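PDB 4RU0: putative branched-chain amino acid ABC transporter, periplasmic branched-chain amino acid-binding protein from Pseudomonas protegens Pf-5, which probably binds a branched-chain amino acid or a related small solute in the periplasm and delivers it to an ABC transporter for uptake. Local coordinates for residues 166-171 with 263-268; 184-189 with 224-229; 238-243 with 249-254; 284-289 with 405-410. All blocks are in the same frame, centred on the assembly; numbering follows the deposited sequence.

Interaction 1. Residues 166-171 with 263-268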
loop_
_atom_site.group_PDB
_atom_site.type_symbol
_atom_site.label_atom_id
_atom_site.label_comp_id
_atom_site.label_asym_id
_atom_site.label_seq_id
_atom_site.Cartn_x
_atom_site.Cartn_y
_atom_site.Cartn_z
ATOM N N ASN A 166 -2.735 -15.817 8.438
ATOM C CA ASN A 166 -3.008 -16.895 7.498
ATOM C C ASN A 166 -1.730 -17.518 6.945
ATOM O O ASN A 166 -1.691 -18.718 6.653
ATOM C CB ASN A 166 -3.889 -16.400 6.357
ATOM C CG ASN A 166 -5.299 -16.116 6.807
ATOM O OD1 ASN A 166 -5.679 -16.476 7.921
ATOM N ND2 ASN A 166 -6.088 -15.469 5.948
ATOM N N TYR A 167 -0.686 -16.707 6.807
ATOM C CA TYR A 167 0.599 -17.223 6.366
ATOM C C TYR A 167 1.256 -18.044 7.471
ATOM O O TYR A 167 1.821 -19.105 7.202
ATOM C CB TYR A 167 1.522 -16.091 5.925
ATOM C CG TYR A 167 2.901 -16.577 5.535
ATOM C CD1 TYR A 167 3.106 -17.256 4.338
ATOM C CD2 TYR A 167 3.994 -16.366 6.367
ATOM C CE1 TYR A 167 4.361 -17.708 3.979
ATOM C CE2 TYR A 167 5.254 -16.812 6.016
ATOM C CZ TYR A 167 5.433 -17.485 4.822
ATOM O OH TYR A 167 6.687 -17.930 4.468
ATOM N N ILE A 168 1.180 -17.549 8.706
ATOM C CA ILE A 168 1.670 -18.292 9.865
ATOM C C ILE A 168 1.032 -19.682 9.899
ATOM O O ILE A 168 1.723 -20.690 10.054
ATOM C CB ILE A 168 1.356 -17.576 11.204
ATOM C CG1 ILE A 168 1.926 -16.154 11.237
ATOM C CG2 ILE A 168 1.878 -18.391 12.374
ATOM C CD1 ILE A 168 3.410 -16.071 11.241
ATOM N N ALA A 169 -0.292 -19.715 9.753
ATOM C CA ALA A 169 -1.067 -20.953 9.782
ATOM C C ALA A 169 -0.644 -21.902 8.668
ATOM O O ALA A 169 -0.574 -23.114 8.861
ATOM C CB ALA A 169 -2.558 -20.648 9.675
ATOM N N GLN A 170 -0.364 -21.339 7.499
ATOM C CA GLN A 170 0.120 -22.118 6.368
ATOM C C GLN A 170 1.480 -22.720 6.721
ATOM O O GLN A 170 1.772 -23.865 6.385
ATOM C CB GLN A 170 0.203 -21.237 5.121
ATOM C CG GLN A 170 0.815 -21.885 3.890
ATOM C CD GLN A 170 0.551 -21.069 2.629
ATOM O OE1 GLN A 170 -0.603 -20.837 2.260
ATOM N NE2 GLN A 170 1.616 -20.622 1.969
ATOM N N ARG A 171 2.292 -21.945 7.433
ATOM C CA ARG A 171 3.618 -22.384 7.856
ATOM C C ARG A 171 3.589 -23.389 9.005
ATOM O O ARG A 171 4.500 -24.208 9.135
ATOM C CB ARG A 171 4.465 -21.177 8.267
ATOM C CG ARG A 171 5.018 -20.395 7.104
ATOM C CD ARG A 171 6.129 -21.150 6.398
ATOM N NE ARG A 171 7.258 -20.260 6.154
ATOM C CZ ARG A 171 8.383 -20.271 6.858
ATOM N NH1 ARG A 171 8.544 -21.152 7.836
ATOM N NH2 ARG A 171 9.352 -19.410 6.575
ATOM N N HIS A 263 12.317 -15.795 11.454
ATOM C CA HIS A 263 11.047 -15.932 12.159
ATOM C C HIS A 263 10.427 -14.557 12.332
ATOM O O HIS A 263 9.443 -14.402 13.059
ATOM C CB HIS A 263 11.224 -16.592 13.530
ATOM C CG HIS A 263 11.685 -18.017 13.465
ATOM N ND1 HIS A 263 11.697 -18.841 14.575
ATOM C CD2 HIS A 263 12.154 -18.761 12.441
ATOM C CE1 HIS A 263 12.153 -20.034 14.230
ATOM N NE2 HIS A 263 12.438 -20.010 12.938
ATOM N N ILE A 264 11.024 -13.558 11.683
ATOM C CA ILE A 264 10.521 -12.189 11.741
ATOM C C ILE A 264 9.849 -11.822 10.424
ATOM O O ILE A 264 10.448 -11.963 9.362
ATOM C CB ILE A 264 11.645 -11.166 12.027
ATOM C CG1 ILE A 264 12.471 -11.585 13.248
ATOM C CG2 ILE A 264 11.061 -9.762 12.222
ATOM C CD1 ILE A 264 13.504 -10.566 13.652
ATOM N N ILE A 265 8.606 -11.352 10.493
ATOM C CA ILE A 265 7.893 -10.950 9.286
ATOM C C ILE A 265 7.527 -9.478 9.342
ATOM O O ILE A 265 6.750 -9.046 10.197
ATOM C CB ILE A 265 6.614 -11.769 9.065
ATOM C CG1 ILE A 265 6.925 -13.266 9.098
ATOM C CG2 ILE A 265 5.977 -11.386 7.744
ATOM C CD1 ILE A 265 5.698 -14.150 9.000
ATOM N N GLY A 266 8.083 -8.710 8.417
ATOM C CA GLY A 266 7.860 -7.282 8.412
ATOM C C GLY A 266 6.545 -6.856 7.784
ATOM O O GLY A 266 6.022 -7.509 6.873
ATOM N N ASP A 267 6.013 -5.753 8.303
ATOM C CA ASP A 267 4.925 -5.007 7.685
ATOM C C ASP A 267 5.285 -4.653 6.242
ATOM O O ASP A 267 6.461 -4.664 5.869
ATOM C CB ASP A 267 4.656 -3.737 8.490
ATOM C CG ASP A 267 3.344 -3.091 8.141
ATOM O OD1 ASP A 267 3.307 -2.292 7.182
ATOM O OD2 ASP A 267 2.350 -3.374 8.844
ATOM N N ILE A 268 4.291 -4.320 5.430
ATOM C CA ILE A 268 4.580 -3.925 4.052
ATOM C C ILE A 268 5.397 -2.633 4.028
ATOM O O ILE A 268 6.131 -2.375 3.082
ATOM C CB ILE A 268 3.300 -3.751 3.217
ATOM C CG1 ILE A 268 2.435 -2.614 3.764
ATOM C CG2 ILE A 268 2.514 -5.060 3.171
ATOM C CD1 ILE A 268 1.334 -2.194 2.824
#
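Ile168 of helix 157-172 and Ile265 of strand 264-266 mark the closest backbone approach, their CA atoms 9.6 Å apart, so that side chains alone bridge the gap between helix and sheet. The strand contributes one methyl group. Ile265 CG1 lies beside its backbone N and CD1 continues outward in a fully extended arm (chi2 175°), which brings that methyl to two residues of the helix at once. It stands 3.7 Å from Ile168 CD1, the two isoleucine arms running antiparallel past one another, and it approaches the rim of the Tyr167 ring, roughly level with it, with CD2 as the nearest atom at 3.8 Å. The phenol is fixed from within its own helix, one turn on: Arg171 NE donates to Tyr167 OH over 2.9 Å, with the hydroxyl close to the guanidinium plane, while Arg171 CG covers one face of the ring toward its rim. Were Tyr167 an alanine, one flank of the Ile265 methyl would probably lose its cover and Arg171 NE would lose this acceptor. This is the helix-on-sheet packing of an alpha/beta lobe. Trp237, Leu287 and Leu289 of the two flanking strands, 237-241 and 287-290, also touch Ile265, and Tyr167 reaches on to Ile410 and Ser411 of strand 407-415.

Interaction 2. Residues 184-189 with 224-229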
loop_
_atom_site.group_PDB
_atom_site.type_symbol
_atom_site.label_atom_id
_atom_site.label_comp_id
_atom_site.label_asym_id
_atom_site.label_seq_id
_atom_site.Cartn_x
_atom_site.Cartn_y
_atom_site.Cartn_z
ATOM N N ALA A 184 4.378 -12.467 18.530
ATOM C CA ALA A 184 4.660 -11.157 19.102
ATOM C C ALA A 184 4.621 -10.083 18.021
ATOM O O ALA A 184 5.222 -10.236 16.957
ATOM C CB ALA A 184 6.013 -11.156 19.815
ATOM N N THR A 185 3.912 -8.997 18.303
ATOM C CA THR A 185 3.897 -7.864 17.400
ATOM C C THR A 185 4.721 -6.734 18.005
ATOM O O THR A 185 4.388 -6.199 19.073
ATOM C CB THR A 185 2.457 -7.381 17.096
ATOM O OG1 THR A 185 1.735 -8.419 16.428
ATOM C CG2 THR A 185 2.480 -6.147 16.205
ATOM N N LEU A 186 5.816 -6.405 17.326
ATOM C CA LEU A 186 6.678 -5.297 17.706
ATOM C C LEU A 186 6.331 -4.075 16.857
ATOM O O LEU A 186 6.653 -4.033 15.667
ATOM C CB LEU A 186 8.145 -5.678 17.518
ATOM C CG LEU A 186 9.173 -4.687 18.077
ATOM C CD1 LEU A 186 9.018 -4.593 19.579
ATOM C CD2 LEU A 186 10.580 -5.116 17.714
ATOM N N TYR A 187 5.661 -3.091 17.452
ATOM C CA TYR A 187 5.115 -1.994 16.652
ATOM C C TYR A 187 5.588 -0.616 17.093
ATOM O O TYR A 187 5.679 -0.318 18.291
ATOM C CB TYR A 187 3.578 -2.027 16.666
ATOM C CG TYR A 187 2.942 -1.750 18.013
ATOM C CD1 TYR A 187 2.605 -0.452 18.393
ATOM C CD2 TYR A 187 2.677 -2.784 18.907
ATOM C CE1 TYR A 187 2.030 -0.192 19.624
ATOM C CE2 TYR A 187 2.096 -2.532 20.145
ATOM C CZ TYR A 187 1.776 -1.235 20.496
ATOM O OH TYR A 187 1.198 -0.974 21.716
ATOM N N HIS A 188 5.893 0.210 16.099
ATOM C CA HIS A 188 6.146 1.628 16.291
ATOM C C HIS A 188 4.965 2.223 17.031
ATOM O O HIS A 188 3.826 2.059 16.611
ATOM C CB HIS A 188 6.354 2.311 14.938
ATOM C CG HIS A 188 6.810 3.733 15.032
ATOM N ND1 HIS A 188 5.949 4.799 14.901
ATOM C CD2 HIS A 188 8.042 4.265 15.222
ATOM C CE1 HIS A 188 6.626 5.929 15.015
ATOM N NE2 HIS A 188 7.900 5.629 15.214
ATOM N N ASP A 189 5.223 2.883 18.154
ATOM C CA ASP A 189 4.125 3.419 18.948
ATOM C C ASP A 189 3.549 4.652 18.252
ATOM O O ASP A 189 3.972 5.781 18.491
ATOM C CB ASP A 189 4.583 3.747 20.374
ATOM C CG ASP A 189 3.415 4.032 21.311
ATOM O OD1 ASP A 189 2.346 3.395 21.156
ATOM O OD2 ASP A 189 3.560 4.896 22.206
ATOM N N SER A 224 16.450 -2.633 23.506
ATOM C CA SER A 224 16.970 -3.733 24.315
ATOM C C SER A 224 15.893 -4.376 25.182
ATOM O O SER A 224 15.857 -5.598 25.322
ATOM C CB SER A 224 18.118 -3.252 25.198
ATOM O OG SER A 224 19.182 -2.733 24.410
ATOM N N ALA A 225 15.008 -3.562 25.748
ATOM C CA ALA A 225 13.975 -4.087 26.635
ATOM C C ALA A 225 13.025 -4.977 25.846
ATOM O O ALA A 225 12.690 -6.082 26.278
ATOM C CB ALA A 225 13.222 -2.958 27.309
ATOM N N GLN A 226 12.612 -4.486 24.683
ATOM C CA GLN A 226 11.714 -5.217 23.805
ATOM C C GLN A 226 12.276 -6.590 23.430
ATOM O O GLN A 226 11.601 -7.615 23.587
ATOM C CB GLN A 226 11.427 -4.399 22.539
ATOM C CG GLN A 226 10.526 -3.178 22.755
ATOM C CD GLN A 226 11.256 -1.980 23.339
ATOM O OE1 GLN A 226 12.445 -2.048 23.663
ATOM N NE2 GLN A 226 10.544 -0.871 23.468
ATOM N N TRP A 227 13.516 -6.623 22.955
ATOM C CA TRP A 227 14.087 -7.884 22.488
ATOM C C TRP A 227 14.566 -8.766 23.640
ATOM O O TRP A 227 14.749 -9.970 23.467
ATOM C CB TRP A 227 15.209 -7.612 21.489
ATOM C CG TRP A 227 14.628 -7.160 20.192
ATOM C CD1 TRP A 227 14.504 -5.871 19.745
ATOM C CD2 TRP A 227 14.019 -7.989 19.201
ATOM N NE1 TRP A 227 13.879 -5.852 18.522
ATOM C CE2 TRP A 227 13.570 -7.140 18.165
ATOM C CE3 TRP A 227 13.820 -9.368 19.081
ATOM C CZ2 TRP A 227 12.933 -7.628 17.025
ATOM C CZ3 TRP A 227 13.186 -9.851 17.948
ATOM C CH2 TRP A 227 12.752 -8.982 16.934
ATOM N N ARG A 228 14.744 -8.173 24.818
ATOM C CA ARG A 228 14.978 -8.951 26.032
ATOM C C ARG A 228 13.691 -9.687 26.392
ATOM O O ARG A 228 13.706 -10.848 26.783
ATOM C CB ARG A 228 15.437 -8.043 27.181
ATOM C CG ARG A 228 15.553 -8.723 28.518
ATOM C CD ARG A 228 16.225 -7.811 29.549
ATOM N NE ARG A 228 15.366 -6.695 29.946
ATOM C CZ ARG A 228 15.566 -5.420 29.614
ATOM N NH1 ARG A 228 16.612 -5.068 28.872
ATOM N NH2 ARG A 228 14.721 -4.488 30.040
ATOM N N GLN A 229 12.569 -8.999 26.237
ATOM C CA GLN A 229 11.278 -9.614 26.473
ATOM C C GLN A 229 11.030 -10.752 25.480
ATOM O O GLN A 229 10.567 -11.831 25.857
ATOM C CB GLN A 229 10.167 -8.580 26.370
ATOM C CG GLN A 229 8.774 -9.172 26.483
ATOM C CD GLN A 229 7.695 -8.111 26.435
ATOM O OE1 GLN A 229 7.970 -6.927 26.621
ATOM N NE2 GLN A 229 6.460 -8.528 26.170
#
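The beta-alpha-beta crossover from strand 210-216 through helix 224-233 to strand 237-241 carries its helix over the intervening strand 182-188, and Leu186 of that strand meets Gln226 and Trp227 there. Leu186 serves both with its forked end. CD1 lies 3.8 Å from Gln226 CG and equally near CB, so it uses only the aliphatic part of the glutamine; the chain then bends at chi2 (79°) and takes the amide away, where NE2 bonds to Pro215 O. The other branch, CD2, rests against the indole of Trp227, 3.5 Å from CZ2 and as close to NE1. That last approach is a packing contact, since the indole N-H is given to Gln223 OE1. Leu186 stands roughly perpendicular to both side chains. Cutting Leu186 back to an alanine would probably open a gap beneath the helix and take away one of the groups packed against the Trp227 indole. Beyond the strand, Leu186 also touches Val216 and Leu240 on its two neighbours in the sheet, whereas Trp227 reaches across to the adjacent helix 246-256, packing on Ala250, Thr253 and Ala254.

Interaction 3. Residues 238-243 with 249-254. With P3G (3,6,9,12,15-pentaoxaheptadecane), chain C.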
loop_
_atom_site.group_PDB
_atom_site.type_symbol
_atom_site.label_atom_id
_atom_site.label_comp_id
_atom_site.label_asym_id
_atom_site.label_seq_id
_atom_site.Cartn_x
_atom_site.Cartn_y
_atom_site.Cartn_z
ATOM N N VAL A 238 7.665 -13.176 14.999
ATOM C CA VAL A 238 7.553 -11.751 15.280
ATOM C C VAL A 238 6.990 -11.005 14.072
ATOM O O VAL A 238 7.540 -11.060 12.967
ATOM C CB VAL A 238 8.907 -11.126 15.675
ATOM C CG1 VAL A 238 8.782 -9.604 15.768
ATOM C CG2 VAL A 238 9.386 -11.699 17.003
ATOM N N PHE A 239 5.864 -10.340 14.295
ATOM C CA PHE A 239 5.250 -9.452 13.324
ATOM C C PHE A 239 5.877 -8.068 13.522
ATOM O O PHE A 239 5.577 -7.378 14.497
ATOM C CB PHE A 239 3.731 -9.420 13.528
ATOM C CG PHE A 239 2.962 -8.736 12.422
ATOM C CD1 PHE A 239 3.566 -8.413 11.212
ATOM C CD2 PHE A 239 1.624 -8.419 12.601
ATOM C CE1 PHE A 239 2.845 -7.781 10.199
ATOM C CE2 PHE A 239 0.898 -7.792 11.594
ATOM C CZ PHE A 239 1.514 -7.472 10.387
ATOM N N LEU A 240 6.761 -7.672 12.613
ATOM C CA LEU A 240 7.528 -6.449 12.799
ATOM C C LEU A 240 6.848 -5.255 12.146
ATOM O O LEU A 240 6.878 -5.104 10.926
ATOM C CB LEU A 240 8.940 -6.610 12.240
ATOM C CG LEU A 240 9.861 -5.428 12.518
ATOM C CD1 LEU A 240 10.049 -5.264 14.014
ATOM C CD2 LEU A 240 11.200 -5.586 11.809
ATOM N N ARG A 241 6.318 -4.363 12.960
ATOM C CA ARG A 241 5.562 -3.235 12.461
ATOM C C ARG A 241 6.224 -1.982 12.969
ATOM O O ARG A 241 5.661 -1.176 13.643
ATOM C CB ARG A 241 4.117 -3.318 12.919
ATOM C CG ARG A 241 3.423 -4.605 12.529
ATOM C CD ARG A 241 1.917 -4.472 12.506
ATOM N NE ARG A 241 1.550 -3.610 11.421
ATOM C CZ ARG A 241 0.959 -2.439 11.547
ATOM N NH1 ARG A 241 0.719 -1.729 10.473
ATOM N NH2 ARG A 241 0.606 -1.993 12.718
ATOM N N THR A 242 7.473 -1.867 12.595
ATOM C CA THR A 242 8.268 -0.675 12.826
ATOM C C THR A 242 8.259 0.179 11.564
ATOM O O THR A 242 7.668 -0.198 10.552
ATOM C CB THR A 242 9.724 -1.032 13.193
ATOM O OG1 THR A 242 10.229 -1.980 12.239
ATOM C CG2 THR A 242 9.791 -1.640 14.580
ATOM N N TRP A 243 8.917 1.327 11.626
ATOM C CA TRP A 243 8.995 2.218 10.480
ATOM C C TRP A 243 10.247 3.076 10.579
ATOM O O TRP A 243 10.656 3.471 11.673
ATOM C CB TRP A 243 7.739 3.088 10.394
ATOM C CG TRP A 243 7.881 4.240 9.464
ATOM C CD1 TRP A 243 7.791 4.214 8.100
ATOM C CD2 TRP A 243 8.145 5.598 9.826
ATOM N NE1 TRP A 243 7.984 5.479 7.592
ATOM C CE2 TRP A 243 8.204 6.346 8.632
ATOM C CE3 TRP A 243 8.337 6.255 11.044
ATOM C CZ2 TRP A 243 8.448 7.721 8.622
ATOM C CZ3 TRP A 243 8.579 7.622 11.034
ATOM C CH2 TRP A 243 8.633 8.340 9.831
ATOM N N VAL A 249 17.203 -1.185 13.272
ATOM C CA VAL A 249 17.574 -1.381 14.665
ATOM C C VAL A 249 16.928 -2.647 15.214
ATOM O O VAL A 249 17.585 -3.426 15.907
ATOM C CB VAL A 249 17.176 -0.170 15.536
ATOM C CG1 VAL A 249 17.353 -0.485 17.014
ATOM C CG2 VAL A 249 17.993 1.051 15.148
ATOM N N ALA A 250 15.649 -2.857 14.898
ATOM C CA ALA A 250 14.931 -4.046 15.358
ATOM C C ALA A 250 15.657 -5.319 14.924
ATOM O O ALA A 250 15.838 -6.249 15.716
ATOM C CB ALA A 250 13.500 -4.051 14.837
ATOM N N VAL A 251 16.083 -5.346 13.667
ATOM C CA VAL A 251 16.760 -6.515 13.129
ATOM C C VAL A 251 18.137 -6.705 13.777
ATOM O O VAL A 251 18.462 -7.810 14.223
ATOM C CB VAL A 251 16.890 -6.413 11.604
ATOM C CG1 VAL A 251 17.560 -7.645 11.047
ATOM C CG2 VAL A 251 15.509 -6.238 10.982
ATOM N N LYS A 252 18.924 -5.631 13.843
ATOM C CA LYS A 252 20.229 -5.657 14.503
ATOM C C LYS A 252 20.133 -6.144 15.946
ATOM O O LYS A 252 20.983 -6.904 16.420
ATOM C CB LYS A 252 20.875 -4.272 14.510
ATOM C CG LYS A 252 21.449 -3.783 13.201
ATOM C CD LYS A 252 22.010 -2.377 13.400
ATOM C CE LYS A 252 22.463 -1.748 12.098
ATOM N NZ LYS A 252 22.793 -0.302 12.278
ATOM N N THR A 253 19.109 -5.680 16.647
ATOM C CA THR A 253 18.952 -6.020 18.051
ATOM C C THR A 253 18.511 -7.472 18.189
ATOM O O THR A 253 18.983 -8.189 19.074
ATOM C CB THR A 253 17.947 -5.087 18.743
ATOM O OG1 THR A 253 18.308 -3.730 18.470
ATOM C CG2 THR A 253 17.958 -5.304 20.249
ATOM N N ALA A 254 17.617 -7.905 17.302
ATOM C CA ALA A 254 17.165 -9.290 17.284
ATOM C C ALA A 254 18.356 -10.244 17.173
ATOM O O ALA A 254 18.451 -11.221 17.919
ATOM C CB ALA A 254 16.192 -9.521 16.134
HETATM O O3 P3G C . 5.418 6.573 -0.154
HETATM C C7 P3G C . 4.111 6.322 0.330
HETATM C C8 P3G C . 3.904 7.094 1.620
HETATM O O4 P3G C . 2.915 6.428 2.392
HETATM C C9 P3G C . 3.220 6.459 3.775
HETATM C C10 P3G C . 2.949 5.083 4.338
HETATM O O5 P3G C . 2.559 5.205 5.694
HETATM C C11 P3G C . 3.298 4.335 6.527
HETATM C C12 P3G C . 3.072 4.724 7.975
HETATM O O6 P3G C . 4.322 4.875 8.622
HETATM C C13 P3G C . 4.203 5.552 9.852
HETATM C C14 P3G C . 4.616 6.988 9.659
HETATM O O7 P3G C . 4.169 7.757 10.765
#
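Leu240, near the end of strand 237-241, and Ala250 of helix 246-256 make the main apolar contact, within the first half of a beta-alpha-beta unit that continues into strand 264-266. Leu240 CD1 lies 3.7 Å from Ala250 CB, and CD2 is only slightly farther from the same methyl, so the alanine sits against the fork of the leucine. Looser contacts flank it: Leu240 CD2 reaches Val251 CG2 at 4.4 Å, and Thr242 turns its CG2 methyl to Ala250. No hydrogen bond joins the two segments. In the helix, Thr253 OG1 donates to Val249 O over 2.7 Å from above the carbonyl plane, and that oxygen also accepts from Thr253 N; Thr242 OG1 pairs with Thr247 OG1. Ligand contact falls to Trp243, beyond the strand. With CG anti to the backbone N (chi1 166°), its indole offers a face to the bound polyether: C14 of the ligand stands 3.7 Å above the ring centre, and O6 lies over the same face, 3.6 Å from CD1. Tyr41, Tyr192 and Trp269 complete this aromatic pocket. The small Ala250 methyl lets the helix lie close, while ring-face contact is consistent with Trp243 holding the polyether by shape.

Interaction 4. Residues 284-289 with 405-410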
loop_
_atom_site.group_PDB
_atom_site.type_symbol
_atom_site.label_atom_id
_atom_site.label_comp_id
_atom_site.label_asym_id
_atom_site.label_seq_id
_atom_site.Cartn_x
_atom_site.Cartn_y
_atom_site.Cartn_z
ATOM N N LYS A 284 19.974 -11.321 7.192
ATOM C CA LYS A 284 19.832 -12.483 6.314
ATOM C C LYS A 284 18.700 -13.395 6.777
ATOM O O LYS A 284 18.680 -13.836 7.923
ATOM C CB LYS A 284 21.139 -13.280 6.249
ATOM C CG LYS A 284 22.265 -12.593 5.494
ATOM C CD LYS A 284 23.499 -13.482 5.451
ATOM C CE LYS A 284 24.570 -12.915 4.530
ATOM N NZ LYS A 284 24.108 -12.848 3.115
ATOM N N GLY A 285 17.757 -13.673 5.884
ATOM C CA GLY A 285 16.645 -14.548 6.211
ATOM C C GLY A 285 15.355 -13.813 6.539
ATOM O O GLY A 285 14.277 -14.411 6.541
ATOM N N TYR A 286 15.474 -12.518 6.818
ATOM C CA TYR A 286 14.338 -11.652 7.138
ATOM C C TYR A 286 13.177 -11.789 6.162
ATOM O O TYR A 286 13.373 -11.747 4.947
ATOM C CB TYR A 286 14.812 -10.200 7.182
ATOM C CG TYR A 286 13.740 -9.161 7.422
ATOM C CD1 TYR A 286 13.204 -8.962 8.690
ATOM C CD2 TYR A 286 13.286 -8.358 6.389
ATOM C CE1 TYR A 286 12.231 -8.000 8.913
ATOM C CE2 TYR A 286 12.319 -7.392 6.602
ATOM C CZ TYR A 286 11.796 -7.217 7.863
ATOM O OH TYR A 286 10.836 -6.253 8.073
ATOM N N LEU A 287 11.974 -11.972 6.698
ATOM C CA LEU A 287 10.770 -12.035 5.873
ATOM C C LEU A 287 10.036 -10.692 5.860
ATOM O O LEU A 287 10.144 -9.904 6.807
ATOM C CB LEU A 287 9.824 -13.124 6.374
ATOM C CG LEU A 287 10.394 -14.539 6.480
ATOM C CD1 LEU A 287 9.307 -15.533 6.865
ATOM C CD2 LEU A 287 11.054 -14.933 5.177
ATOM N N ALA A 288 9.281 -10.437 4.795
ATOM C CA ALA A 288 8.449 -9.237 4.736
ATOM C C ALA A 288 7.224 -9.455 3.859
ATOM O O ALA A 288 7.282 -10.189 2.873
ATOM C CB ALA A 288 9.258 -8.056 4.228
ATOM N N LEU A 289 6.113 -8.826 4.235
ATOM C CA LEU A 289 4.899 -8.855 3.427
ATOM C C LEU A 289 4.950 -7.752 2.373
ATOM O O LEU A 289 5.538 -6.695 2.599
ATOM C CB LEU A 289 3.655 -8.688 4.310
ATOM C CG LEU A 289 3.404 -9.751 5.380
ATOM C CD1 LEU A 289 2.381 -9.261 6.401
ATOM C CD2 LEU A 289 2.940 -11.047 4.753
ATOM N N ALA A 405 21.180 -9.240 -0.035
ATOM C CA ALA A 405 21.392 -8.527 -1.287
ATOM C C ALA A 405 20.112 -8.422 -2.113
ATOM O O ALA A 405 19.877 -7.411 -2.773
ATOM C CB ALA A 405 22.481 -9.209 -2.097
ATOM N N ASN A 406 19.289 -9.466 -2.073
ATOM C CA ASN A 406 18.079 -9.509 -2.886
ATOM C C ASN A 406 16.872 -10.094 -2.165
ATOM O O ASN A 406 17.008 -10.791 -1.158
ATOM C CB ASN A 406 18.330 -10.311 -4.165
ATOM C CG ASN A 406 19.286 -9.617 -5.109
ATOM O OD1 ASN A 406 18.883 -8.762 -5.899
ATOM N ND2 ASN A 406 20.562 -9.984 -5.038
ATOM N N TRP A 407 15.692 -9.805 -2.705
ATOM C CA TRP A 407 14.453 -10.405 -2.229
ATOM C C TRP A 407 14.105 -11.643 -3.048
ATOM O O TRP A 407 14.408 -11.718 -4.236
ATOM C CB TRP A 407 13.297 -9.402 -2.298
ATOM C CG TRP A 407 13.415 -8.261 -1.350
ATOM C CD1 TRP A 407 13.749 -6.976 -1.655
ATOM C CD2 TRP A 407 13.196 -8.295 0.068
ATOM N NE1 TRP A 407 13.747 -6.204 -0.519
ATOM C CE2 TRP A 407 13.411 -6.989 0.554
ATOM C CE3 TRP A 407 12.834 -9.300 0.972
ATOM C CZ2 TRP A 407 13.281 -6.661 1.906
ATOM C CZ3 TRP A 407 12.697 -8.969 2.317
ATOM C CH2 TRP A 407 12.924 -7.662 2.769
ATOM N N THR A 408 13.454 -12.603 -2.406
ATOM C CA THR A 408 12.981 -13.803 -3.079
ATOM C C THR A 408 11.549 -14.111 -2.648
ATOM O O THR A 408 11.279 -14.278 -1.459
ATOM C CB THR A 408 13.886 -15.027 -2.769
ATOM O OG1 THR A 408 15.229 -14.757 -3.193
ATOM C CG2 THR A 408 13.378 -16.272 -3.479
ATOM N N LEU A 409 10.633 -14.181 -3.607
ATOM C CA LEU A 409 9.258 -14.552 -3.297
ATOM C C LEU A 409 9.195 -15.992 -2.795
ATOM O O LEU A 409 9.661 -16.908 -3.469
ATOM C CB LEU A 409 8.361 -14.373 -4.521
ATOM C CG LEU A 409 8.073 -12.924 -4.902
ATOM C CD1 LEU A 409 7.301 -12.833 -6.215
ATOM C CD2 LEU A 409 7.309 -12.242 -3.779
ATOM N N ILE A 410 8.631 -16.185 -1.607
ATOM C CA ILE A 410 8.499 -17.526 -1.051
ATOM C C ILE A 410 7.048 -17.896 -0.757
ATOM O O ILE A 410 6.783 -18.834 -0.008
ATOM C CB ILE A 410 9.318 -17.689 0.242
ATOM C CG1 ILE A 410 8.817 -16.732 1.319
ATOM C CG2 ILE A 410 10.799 -17.458 -0.029
ATOM C CD1 ILE A 410 9.511 -16.902 2.650
#
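Trp407 drives the six-membered end of its indole into a notch formed by Tyr286 and Ala288, two residues apart on the other segment. CH2 is the leading corner. It meets the Tyr286 ring at 3.7 Å from CD2, each ring lying at the edge of the other, so the aromatics touch rim to rim rather than stacking. The same corner and the neighbouring CZ3 lie 4.0 Å from Ala288 CB, whose small methyl forms the floor of the notch. The indole gets there by spanning an intervening strand, 396-402, where it rests on Gln400; the nearest CA atoms of the two segments, those of Leu287 and Trp407, are accordingly 9.0 Å apart. On the opposite face of the sheet a second, smaller match is made: Ile410 CD1 abuts Leu287 CD2 at 3.6 Å. Ile410 achieves this with CG1 in the crowded position between its backbone N and carbonyl carbon (chi1 62°). Tyr286 sends its hydroxyl elsewhere, to Ala270 O. With no hydrogen bond running across, the two segments are matched by apolar contour alone, while segment 284-289 bonds by its backbone to strand 396-402 on this side and, through Leu287, to strand 264-266 on the other.

All four contacts join through apolar side chains around one sheet, yet they use its two faces differently. Interaction 1 packs helix 157-172 on one face; interactions 2 and 3 lie on the other, only 8 Å apart between centres, on neighbouring strands that Phe239 N and Ala184 O probably tie by a backbone hydrogen bond of 2.7 Å. Interaction 4 bridges strands instead of joining helix to strand, and takes in both faces. In interactions 1 and 3 the residues that touch between the segments are all buried, whereas interaction 2 has a partly exposed glutamine and interaction 4 a partly exposed tryptophan and isoleucine. Between interactions 1 and 3 the chemistry turns ionic toward the pocket, where Asp267 OD2 pairs with Arg241 NE.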